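Local coordinates for CIR protein (Plasmodium chabaudi chabaudi, PDB 6ZYV) that is of unknown function but belongs to the variant PIR antigen family of malaria parasites, probably acting at the infected red blood cell, at residues A[36-41]-A[50-55]; A[13-18]-A[92-97]. The protein carries 5 engineered substitutions. All coordinates share one frame; numbering follows the deposited sequence.

Interaction 1. Residues A[36-41]-A[50-55]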
loop_
_atom_site.group_PDB
_atom_site.type_symbol
_atom_site.label_atom_id
_atom_site.label_comp_id
_atom_site.label_asym_id
_atom_site.label_seq_id
_atom_site.Cartn_x
_atom_site.Cartn_y
_atom_site.Cartn_z
ATOM N N THR A 36 -1.463 21.106 0.966
ATOM C CA THR A 36 -1.535 21.121 -0.488
ATOM C C THR A 36 -0.978 19.857 -1.153
ATOM O O THR A 36 -0.999 19.792 -2.378
ATOM C CB THR A 36 -0.849 22.391 -1.015
ATOM O OG1 THR A 36 0.509 22.413 -0.556
ATOM C CG2 THR A 36 -1.562 23.665 -0.571
ATOM N N LEU A 37 -0.515 18.856 -0.364
ATOM C CA LEU A 37 0.120 17.605 -0.811
ATOM C C LEU A 37 -0.458 16.985 -2.089
ATOM O O LEU A 37 0.282 16.757 -3.049
ATOM C CB LEU A 37 0.115 16.557 0.314
ATOM C CG LEU A 37 0.923 15.297 0.046
ATOM C CD1 LEU A 37 2.385 15.533 0.329
ATOM C CD2 LEU A 37 0.436 14.159 0.898
ATOM N N TYR A 38 -1.776 16.719 -2.109
ATOM C CA TYR A 38 -2.409 16.109 -3.267
ATOM C C TYR A 38 -3.296 17.054 -4.046
ATOM O O TYR A 38 -3.975 16.590 -4.944
ATOM C CB TYR A 38 -3.188 14.834 -2.867
ATOM C CG TYR A 38 -4.217 15.047 -1.775
ATOM C CD1 TYR A 38 -5.461 15.593 -2.059
ATOM C CD2 TYR A 38 -3.941 14.715 -0.461
ATOM C CE1 TYR A 38 -6.405 15.798 -1.060
ATOM C CE2 TYR A 38 -4.878 14.913 0.547
ATOM C CZ TYR A 38 -6.111 15.452 0.246
ATOM O OH TYR A 38 -7.038 15.638 1.249
ATOM N N SER A 39 -3.292 18.366 -3.736
ATOM C CA SER A 39 -4.158 19.351 -4.391
ATOM C C SER A 39 -4.064 19.340 -5.917
ATOM O O SER A 39 -5.087 19.482 -6.587
ATOM C CB SER A 39 -3.925 20.753 -3.842
ATOM O OG SER A 39 -2.620 21.234 -4.113
ATOM N N ASP A 40 -2.859 19.091 -6.460
ATOM C CA ASP A 40 -2.622 18.979 -7.906
ATOM C C ASP A 40 -3.429 17.854 -8.559
ATOM O O ASP A 40 -3.623 17.868 -9.769
ATOM C CB ASP A 40 -1.130 18.697 -8.174
ATOM C CG ASP A 40 -0.204 19.908 -8.044
ATOM O OD1 ASP A 40 -0.607 21.021 -8.482
ATOM O OD2 ASP A 40 0.933 19.736 -7.519
ATOM N N TYR A 41 -3.858 16.855 -7.769
ATOM C CA TYR A 41 -4.566 15.672 -8.248
ATOM C C TYR A 41 -6.056 15.631 -7.885
ATOM O O TYR A 41 -6.704 14.619 -8.128
ATOM C CB TYR A 41 -3.843 14.399 -7.786
ATOM C CG TYR A 41 -2.366 14.438 -8.111
ATOM C CD1 TYR A 41 -1.927 14.512 -9.425
ATOM C CD2 TYR A 41 -1.418 14.531 -7.108
ATOM C CE1 TYR A 41 -0.578 14.615 -9.734
ATOM C CE2 TYR A 41 -0.062 14.595 -7.401
ATOM C CZ TYR A 41 0.356 14.646 -8.722
ATOM O OH TYR A 41 1.685 14.751 -9.059
ATOM N N GLY A 50 -10.069 21.624 -9.352
ATOM C CA GLY A 50 -10.584 21.013 -8.138
ATOM C C GLY A 50 -9.912 21.426 -6.850
ATOM O O GLY A 50 -8.699 21.674 -6.808
ATOM N N GLN A 51 -10.715 21.473 -5.777
ATOM C CA GLN A 51 -10.253 21.812 -4.430
ATOM C C GLN A 51 -10.377 20.625 -3.438
ATOM O O GLN A 51 -9.838 20.714 -2.340
ATOM C CB GLN A 51 -11.000 23.053 -3.890
ATOM C CG GLN A 51 -10.651 24.375 -4.590
ATOM C CD GLN A 51 -11.310 25.580 -3.928
ATOM O OE1 GLN A 51 -11.964 26.413 -4.582
ATOM N NE2 GLN A 51 -11.149 25.708 -2.609
ATOM N N CYS A 52 -11.060 19.528 -3.835
ATOM C CA CYS A 52 -11.325 18.304 -3.066
ATOM C C CYS A 52 -12.400 18.553 -2.020
ATOM O O CYS A 52 -12.113 18.556 -0.826
ATOM C CB CYS A 52 -10.062 17.693 -2.458
ATOM S SG CYS A 52 -9.055 16.717 -3.618
ATOM N N GLU A 53 -13.641 18.769 -2.465
ATOM C CA GLU A 53 -14.762 19.066 -1.573
ATOM C C GLU A 53 -15.236 17.835 -0.792
ATOM O O GLU A 53 -15.412 17.904 0.426
ATOM C CB GLU A 53 -15.919 19.684 -2.375
ATOM C CG GLU A 53 -17.143 20.023 -1.540
ATOM C CD GLU A 53 -18.341 20.522 -2.332
ATOM O OE1 GLU A 53 -18.336 20.389 -3.580
ATOM O OE2 GLU A 53 -19.291 21.042 -1.701
ATOM N N THR A 54 -15.427 16.711 -1.487
ATOM C CA THR A 54 -15.899 15.493 -0.846
ATOM C C THR A 54 -14.751 14.574 -0.390
ATOM O O THR A 54 -13.599 14.753 -0.797
ATOM C CB THR A 54 -16.917 14.768 -1.748
ATOM O OG1 THR A 54 -16.242 14.151 -2.842
ATOM C CG2 THR A 54 -18.017 15.693 -2.251
ATOM N N ASN A 55 -15.084 13.603 0.479
ATOM C CA ASN A 55 -14.189 12.575 0.993
ATOM C C ASN A 55 -13.708 11.678 -0.149
ATOM O O ASN A 55 -12.545 11.279 -0.160
ATOM C CB ASN A 55 -14.915 11.719 2.031
ATOM C CG ASN A 55 -15.172 12.444 3.318
ATOM O OD1 ASN A 55 -14.461 13.401 3.660
ATOM N ND2 ASN A 55 -16.193 12.004 4.056
#

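Interaction 2. Residues A[13-18]-A[92-97]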
loop_
_atom_site.group_PDB
_atom_site.type_symbol
_atom_site.label_atom_id
_atom_site.label_comp_id
_atom_site.label_asym_id
_atom_site.label_seq_id
_atom_site.Cartn_x
_atom_site.Cartn_y
_atom_site.Cartn_z
ATOM N N LYS A 13 6.858 5.111 3.556
ATOM C CA LYS A 13 6.947 6.540 3.817
ATOM C C LYS A 13 5.804 7.269 3.116
ATOM O O LYS A 13 5.141 8.093 3.729
ATOM C CB LYS A 13 8.309 7.031 3.277
ATOM C CG LYS A 13 8.932 8.220 3.969
ATOM C CD LYS A 13 10.452 8.027 3.995
ATOM C CE LYS A 13 11.263 9.270 3.762
ATOM N NZ LYS A 13 12.723 8.949 3.778
ATOM N N ASP A 14 5.556 6.957 1.837
ATOM C CA ASP A 14 4.512 7.618 1.057
ATOM C C ASP A 14 3.127 7.318 1.580
ATOM O O ASP A 14 2.315 8.234 1.683
ATOM C CB ASP A 14 4.619 7.263 -0.437
ATOM C CG ASP A 14 5.923 7.691 -1.078
ATOM O OD1 ASP A 14 6.568 8.617 -0.545
ATOM O OD2 ASP A 14 6.323 7.063 -2.091
ATOM N N ILE A 15 2.870 6.060 1.974
ATOM C CA ILE A 15 1.564 5.699 2.519
ATOM C C ILE A 15 1.303 6.468 3.815
ATOM O O ILE A 15 0.232 7.071 3.962
ATOM C CB ILE A 15 1.393 4.156 2.687
ATOM C CG1 ILE A 15 1.297 3.466 1.318
ATOM C CG2 ILE A 15 0.181 3.837 3.539
ATOM C CD1 ILE A 15 1.269 1.958 1.344
ATOM N N LYS A 16 2.312 6.538 4.709
ATOM C CA LYS A 16 2.141 7.311 5.943
ATOM C C LYS A 16 1.823 8.790 5.662
ATOM O O LYS A 16 0.917 9.374 6.282
ATOM C CB LYS A 16 3.336 7.177 6.901
ATOM C CG LYS A 16 3.124 7.973 8.207
ATOM C CD LYS A 16 3.006 7.078 9.446
ATOM C CE LYS A 16 2.974 7.829 10.765
ATOM N NZ LYS A 16 1.761 8.689 10.863
ATOM N N LYS A 17 2.529 9.379 4.687
ATOM C CA LYS A 17 2.324 10.776 4.292
ATOM C C LYS A 17 0.863 11.010 3.830
ATOM O O LYS A 17 0.189 11.895 4.362
ATOM C CB LYS A 17 3.329 11.173 3.181
ATOM C CG LYS A 17 4.283 12.296 3.565
ATOM C CD LYS A 17 5.464 12.459 2.569
ATOM C CE LYS A 17 6.346 11.215 2.425
ATOM N NZ LYS A 17 7.220 11.247 1.201
ATOM N N ILE A 18 0.346 10.166 2.906
ATOM C CA ILE A 18 -1.017 10.335 2.434
ATOM C C ILE A 18 -2.052 10.019 3.533
ATOM O O ILE A 18 -3.067 10.707 3.609
ATOM C CB ILE A 18 -1.316 9.601 1.094
ATOM C CG1 ILE A 18 -2.603 10.139 0.452
ATOM C CG2 ILE A 18 -1.371 8.088 1.251
ATOM C CD1 ILE A 18 -2.631 11.660 0.293
ATOM N N ILE A 92 -3.531 -0.255 -4.445
ATOM C CA ILE A 92 -4.862 -0.859 -4.358
ATOM C C ILE A 92 -5.084 -1.559 -3.007
ATOM O O ILE A 92 -6.209 -1.581 -2.514
ATOM C CB ILE A 92 -5.118 -1.748 -5.593
ATOM C CG1 ILE A 92 -5.262 -0.826 -6.835
ATOM C CG2 ILE A 92 -6.356 -2.659 -5.432
ATOM C CD1 ILE A 92 -5.197 -1.519 -8.152
ATOM N N LEU A 93 -4.016 -2.013 -2.353
ATOM C CA LEU A 93 -4.086 -2.568 -1.004
ATOM C C LEU A 93 -4.421 -1.424 -0.042
ATOM O O LEU A 93 -5.288 -1.581 0.811
ATOM C CB LEU A 93 -2.742 -3.228 -0.608
ATOM C CG LEU A 93 -2.664 -3.769 0.820
ATOM C CD1 LEU A 93 -3.726 -4.878 1.038
ATOM C CD2 LEU A 93 -1.221 -4.264 1.152
ATOM N N TRP A 94 -3.768 -0.250 -0.208
ATOM C CA TRP A 94 -4.042 0.921 0.620
ATOM C C TRP A 94 -5.482 1.377 0.390
ATOM O O TRP A 94 -6.191 1.683 1.350
ATOM C CB TRP A 94 -3.058 2.066 0.299
ATOM C CG TRP A 94 -3.395 3.361 0.988
ATOM C CD1 TRP A 94 -3.136 3.693 2.291
ATOM C CD2 TRP A 94 -4.125 4.475 0.422
ATOM N NE1 TRP A 94 -3.606 4.962 2.547
ATOM C CE2 TRP A 94 -4.210 5.464 1.412
ATOM C CE3 TRP A 94 -4.659 4.757 -0.852
ATOM C CZ2 TRP A 94 -4.835 6.712 1.172
ATOM C CZ3 TRP A 94 -5.299 5.969 -1.072
ATOM C CH2 TRP A 94 -5.388 6.929 -0.066
ATOM N N LEU A 95 -5.924 1.405 -0.880
ATOM C CA LEU A 95 -7.266 1.808 -1.238
ATOM C C LEU A 95 -8.308 0.893 -0.584
ATOM O O LEU A 95 -9.311 1.390 -0.070
ATOM C CB LEU A 95 -7.412 1.863 -2.765
ATOM C CG LEU A 95 -8.754 2.399 -3.282
ATOM C CD1 LEU A 95 -9.051 3.790 -2.736
ATOM C CD2 LEU A 95 -8.796 2.367 -4.817
ATOM N N SER A 96 -8.042 -0.430 -0.540
ATOM C CA SER A 96 -8.928 -1.409 0.106
ATOM C C SER A 96 -9.035 -1.127 1.589
ATOM O O SER A 96 -10.123 -1.191 2.147
ATOM C CB SER A 96 -8.409 -2.826 -0.101
ATOM O OG SER A 96 -8.311 -3.059 -1.489
ATOM N N TYR A 97 -7.908 -0.804 2.228
ATOM C CA TYR A 97 -7.861 -0.449 3.635
ATOM C C TYR A 97 -8.737 0.801 3.886
ATOM O O TYR A 97 -9.534 0.795 4.813
ATOM C CB TYR A 97 -6.394 -0.270 4.105
ATOM C CG TYR A 97 -6.221 0.737 5.215
ATOM C CD1 TYR A 97 -6.542 0.416 6.525
ATOM C CD2 TYR A 97 -5.788 2.033 4.946
ATOM C CE1 TYR A 97 -6.428 1.352 7.543
ATOM C CE2 TYR A 97 -5.707 2.990 5.947
ATOM C CZ TYR A 97 -6.012 2.645 7.251
ATOM O OH TYR A 97 -5.912 3.586 8.262
#

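Interaction 1. Residues A[36-41]-A[50-55]
Tyr-38 and Cys-52 show how a disulfide sulfur can close a loop against an aromatic ring without any cross-segment hydrogen bond. Cys-52 SG comes up at the ring edge, in its plane: it lies 3.8 Å from Tyr-38 CE1 and 4.1 Å from Tyr-38 CD1, and its line to the ring centroid runs 84° off the ring normal. This is a sulfur-aromatic contact at the edge, where the sulfur faces ring C-H groups and not the pi cloud. With chi1 at 55°, CG of Tyr-38 sits between its own backbone N and carbonyl carbon, and this rotation sets CE1 and CD1 beside the sulfur.

This part is packed firmly. The ring is also backed by Ala-61 and Lys-58 of helix 55-71, and its hydroxyl is hydrogen-bonded to the carbonyl oxygen of Cys-21, which probably steadies the far end of the side chain. The other side is loose: Ser-39 O and Gly-50 O stay 4.2 Å apart, while the CB atoms of the exposed Asp-40 and Gln-51 point away from the facing segment. There Ser-39 is held by its own turn, its OG lying 2.8 Å from Thr-36 O, which its backbone N also reaches.

Cys-52 is disulfide-bonded to Cys-42, directly after Tyr-41, so a covalent bond ties residues 50-55 to the chain just beyond 36-41, and the weak sulfur-ring contact probably adds only a little to that tie.

Interaction 2. Residues A[13-18]-A[92-97]
Ile-15 and Trp-94 mark the closest approach of two helical segments, their CA atoms 7.6 Å apart, near the centre of the chain. The arrangement is helix-on-helix packing in the core of an all-alpha ectodomain: residues 13-18 belong to helix 8-20, residues 92-97 to helix 81-101, and both run on beyond the contact.

A single large side chain spans the gap. The CB of Trp-94 points at the facing helix; with chi1 at 173°, CG lies opposite the backbone N, and the indole reaches across to two isoleucines one helical turn apart. Ile-15 meets the pyrrole part: its CG2 is 3.5 Å from Trp-94 CD1, approaching obliquely as the two side chains slide past each other in opposite directions. Ile-18 meets the benzo part, crossing Trp-94 at about a right angle, with CG2 3.7 Å from Trp-94 CZ2.

All three residues are buried, and the contact between them is apolar. The polar N-H of the indole is nevertheless satisfied, since NE1 is hydrogen-bonded to OD1 of Asp-19, the residue following Ile-18 on helix 8-20; this bond probably fixes the rotation of the ring. Tyr-158 of helix 154-174 touches both Ile-15 and Trp-94, and Leu-66 of helix 55-71 also packs on the tryptophan, so four helices converge here. The methyl CG2 of Ile-18 stands 3.6 Å above the indole plane, displaced from the ring centre toward the rim.

The two contacts illustrate how one helix can serve both a core and a peripheral loop. Their centres lie about 16 Å apart: that of interaction 2 is about 4 Å from the centre of the chain, that of interaction 1 about 20 Å from it. Along the sequence the order is 13-18, 36-41, 50-55, 92-97, so the disulfide-closed loop falls between the two helices paired in interaction 2. They meet chiefly at Ile-18, whose CD1 is 3.4 Å from Tyr-38 CD2, with Leu-37 packing beside it, while its CG2 methyl packs on Trp-94. Helix 55-71, which follows the loop, touches both contacts. The loop is thus packed onto the helical core of the PIR ectodomain by a shared isoleucine and a shared helix.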